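Local coordinates for protein anti-H(O) lectin 1 (Ulex europaeus, PDB 1FX5) that binds L-fucose as a calcium- and manganese-containing legume lectin that recognises the H(O) blood-group antigen, at residues 4-9 and 49-54. Residues are numbered along the deposited sequence; the frame is centred on the assembly and turned at random.
Sequences LSFKFK and ARYIAP
F6 and Y51 lay their rings face to face, with centroids 4.2 Å apart and planes inclined by 26°. The overlap is partial: F6 CE2 sits over one face of the Y51 ring, displaced toward its rim. The overlapping part of the phenylalanine is CD2, CE2 and CZ, with F6 CE2 closest, 3.6 Å from both Y51 CG and Y51 CD1. F6 CZ reaches back to Y51 CB at 4.0 Å, whereas F6 CD2 lies nearest Y51 CE1 at 3.9 Å, as expected for two side chains that run past each other in opposite senses. With both CB atoms directed at the other strand, Y51 CG anti to the backbone N (chi1 -176°) and F6 CG between N and the carbonyl carbon (chi1 57°) leave the two rings facing each other. F8 meets the tyrosine differently, F8 CZ lying near the plane of the Y51 ring at its edge, 4.1 Å from Y51 CD2. The CA atoms of F6 and Y51 are 9.6 Å apart, so side chains alone bridge the two strands, and all three rings are buried. This is apolar packing inside the legume lectin beta-sandwich, away from the glycan contacts and the calcium and manganese ions. W231 meets F6 edge-to-face, and strand 3-8 pairs with strand 224-236 and continues antiparallel into the second subunit's sheet; near A49 and R50, strand 44-59 is flanked by 18-22 and 209-219.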
loop_
_atom_site.group_PDB
_atom_site.type_symbol
_atom_site.label_atom_id
_atom_site.label_comp_id
_atom_site.label_asym_id
_atom_site.label_seq_id
_atom_site.Cartn_x
_atom_site.Cartn_y
_atom_site.Cartn_z
ATOM N N LEU A 4 -4.730 2.774 6.881
ATOM C CA LEU A 4 -4.555 2.489 5.462
ATOM C C LEU A 4 -5.927 2.566 4.805
ATOM O O LEU A 4 -6.929 2.064 5.332
ATOM C CB LEU A 4 -3.925 1.117 5.206
ATOM C CG LEU A 4 -3.745 0.826 3.707
ATOM C CD1 LEU A 4 -2.657 1.729 3.166
ATOM C CD2 LEU A 4 -3.359 -0.618 3.452
ATOM N N SER A 5 -5.954 3.152 3.621
ATOM C CA SER A 5 -7.177 3.309 2.881
ATOM C C SER A 5 -6.837 3.497 1.400
ATOM O O SER A 5 -5.876 4.203 1.052
ATOM C CB SER A 5 -7.878 4.537 3.442
ATOM O OG SER A 5 -9.156 4.741 2.885
ATOM N N PHE A 6 -7.576 2.818 0.530
ATOM C CA PHE A 6 -7.356 2.932 -0.904
ATOM C C PHE A 6 -8.681 2.730 -1.605
ATOM O O PHE A 6 -9.620 2.161 -1.014
ATOM C CB PHE A 6 -6.292 1.929 -1.426
ATOM C CG PHE A 6 -6.589 0.480 -1.131
ATOM C CD1 PHE A 6 -7.546 -0.227 -1.879
ATOM C CD2 PHE A 6 -5.849 -0.207 -0.186
ATOM C CE1 PHE A 6 -7.746 -1.600 -1.697
ATOM C CE2 PHE A 6 -6.042 -1.561 -0.005
ATOM C CZ PHE A 6 -6.991 -2.262 -0.765
ATOM N N LYS A 7 -8.786 3.239 -2.830
ATOM C CA LYS A 7 -10.012 3.108 -3.615
ATOM C C LYS A 7 -9.675 2.936 -5.081
ATOM O O LYS A 7 -8.856 3.689 -5.638
ATOM C CB LYS A 7 -10.921 4.332 -3.464
ATOM C CG LYS A 7 -12.269 4.156 -4.153
ATOM C CD LYS A 7 -12.997 5.470 -4.401
ATOM C CE LYS A 7 -13.546 6.088 -3.127
ATOM N NZ LYS A 7 -14.347 7.323 -3.432
ATOM N N PHE A 8 -10.256 1.912 -5.687
ATOM C CA PHE A 8 -10.050 1.620 -7.094
ATOM C C PHE A 8 -11.434 1.865 -7.709
ATOM O O PHE A 8 -12.404 1.154 -7.372
ATOM C CB PHE A 8 -9.719 0.136 -7.324
ATOM C CG PHE A 8 -8.326 -0.282 -6.934
ATOM C CD1 PHE A 8 -7.297 -0.276 -7.870
ATOM C CD2 PHE A 8 -8.065 -0.777 -5.658
ATOM C CE1 PHE A 8 -6.027 -0.761 -7.545
ATOM C CE2 PHE A 8 -6.797 -1.261 -5.328
ATOM C CZ PHE A 8 -5.776 -1.252 -6.278
ATOM N N LYS A 9 -11.555 2.878 -8.567
ATOM C CA LYS A 9 -12.836 3.181 -9.217
ATOM C C LYS A 9 -13.064 2.175 -10.349
ATOM O O LYS A 9 -14.189 1.949 -10.779
ATOM C CB LYS A 9 -12.845 4.605 -9.720
ATOM C CG LYS A 9 -12.881 5.566 -8.576
ATOM C CD LYS A 9 -12.786 6.987 -9.040
ATOM C CE LYS A 9 -12.949 7.913 -7.854
ATOM N NZ LYS A 9 -12.267 9.192 -8.134
ATOM N N ALA A 49 -6.012 -12.464 -6.336
ATOM C CA ALA A 49 -5.484 -11.113 -6.519
ATOM C C ALA A 49 -5.484 -10.420 -5.153
ATOM O O ALA A 49 -6.500 -10.411 -4.464
ATOM C CB ALA A 49 -6.326 -10.334 -7.519
ATOM N N ARG A 50 -4.353 -9.844 -4.763
ATOM C CA ARG A 50 -4.252 -9.162 -3.469
ATOM C C ARG A 50 -3.606 -7.815 -3.623
ATOM O O ARG A 50 -2.818 -7.619 -4.558
ATOM C CB ARG A 50 -3.315 -9.933 -2.526
ATOM C CG ARG A 50 -3.365 -11.432 -2.620
ATOM C CD ARG A 50 -2.383 -12.094 -1.667
ATOM N NE ARG A 50 -2.212 -13.511 -1.979
ATOM C CZ ARG A 50 -2.025 -14.468 -1.075
ATOM N NH1 ARG A 50 -1.983 -14.172 0.219
ATOM N NH2 ARG A 50 -1.895 -15.727 -1.469
ATOM N N TYR A 51 -3.903 -6.896 -2.703
ATOM C CA TYR A 51 -3.290 -5.561 -2.760
ATOM C C TYR A 51 -1.818 -5.894 -2.409
ATOM O O TYR A 51 -1.552 -6.750 -1.547
ATOM C CB TYR A 51 -3.913 -4.582 -1.740
ATOM C CG TYR A 51 -3.365 -3.163 -1.849
ATOM C CD1 TYR A 51 -2.706 -2.575 -0.779
ATOM C CD2 TYR A 51 -3.485 -2.422 -3.038
ATOM C CE1 TYR A 51 -2.173 -1.294 -0.878
ATOM C CE2 TYR A 51 -2.953 -1.124 -3.154
ATOM C CZ TYR A 51 -2.299 -0.567 -2.061
ATOM O OH TYR A 51 -1.771 0.717 -2.108
ATOM N N ILE A 52 -0.875 -5.219 -3.062
ATOM C CA ILE A 52 0.539 -5.475 -2.839
ATOM C C ILE A 52 1.159 -5.248 -1.448
ATOM O O ILE A 52 2.089 -5.951 -1.066
ATOM C CB ILE A 52 1.389 -4.828 -3.982
ATOM C CG1 ILE A 52 2.754 -5.499 -4.069
ATOM C CG2 ILE A 52 1.531 -3.331 -3.779
ATOM C CD1 ILE A 52 3.615 -4.945 -5.184
ATOM N N ALA A 53 0.619 -4.313 -0.678
ATOM C CA ALA A 53 1.139 -4.031 0.657
ATOM C C ALA A 53 0.394 -4.792 1.773
ATOM O O ALA A 53 -0.834 -4.817 1.775
ATOM C CB ALA A 53 1.033 -2.527 0.938
ATOM N N PRO A 54 1.129 -5.398 2.738
ATOM C CA PRO A 54 0.478 -6.122 3.844
ATOM C C PRO A 54 -0.212 -5.102 4.779
ATOM O O PRO A 54 0.180 -3.921 4.848
ATOM C CB PRO A 54 1.646 -6.811 4.553
ATOM C CG PRO A 54 2.679 -6.967 3.475
ATOM C CD PRO A 54 2.582 -5.651 2.731
#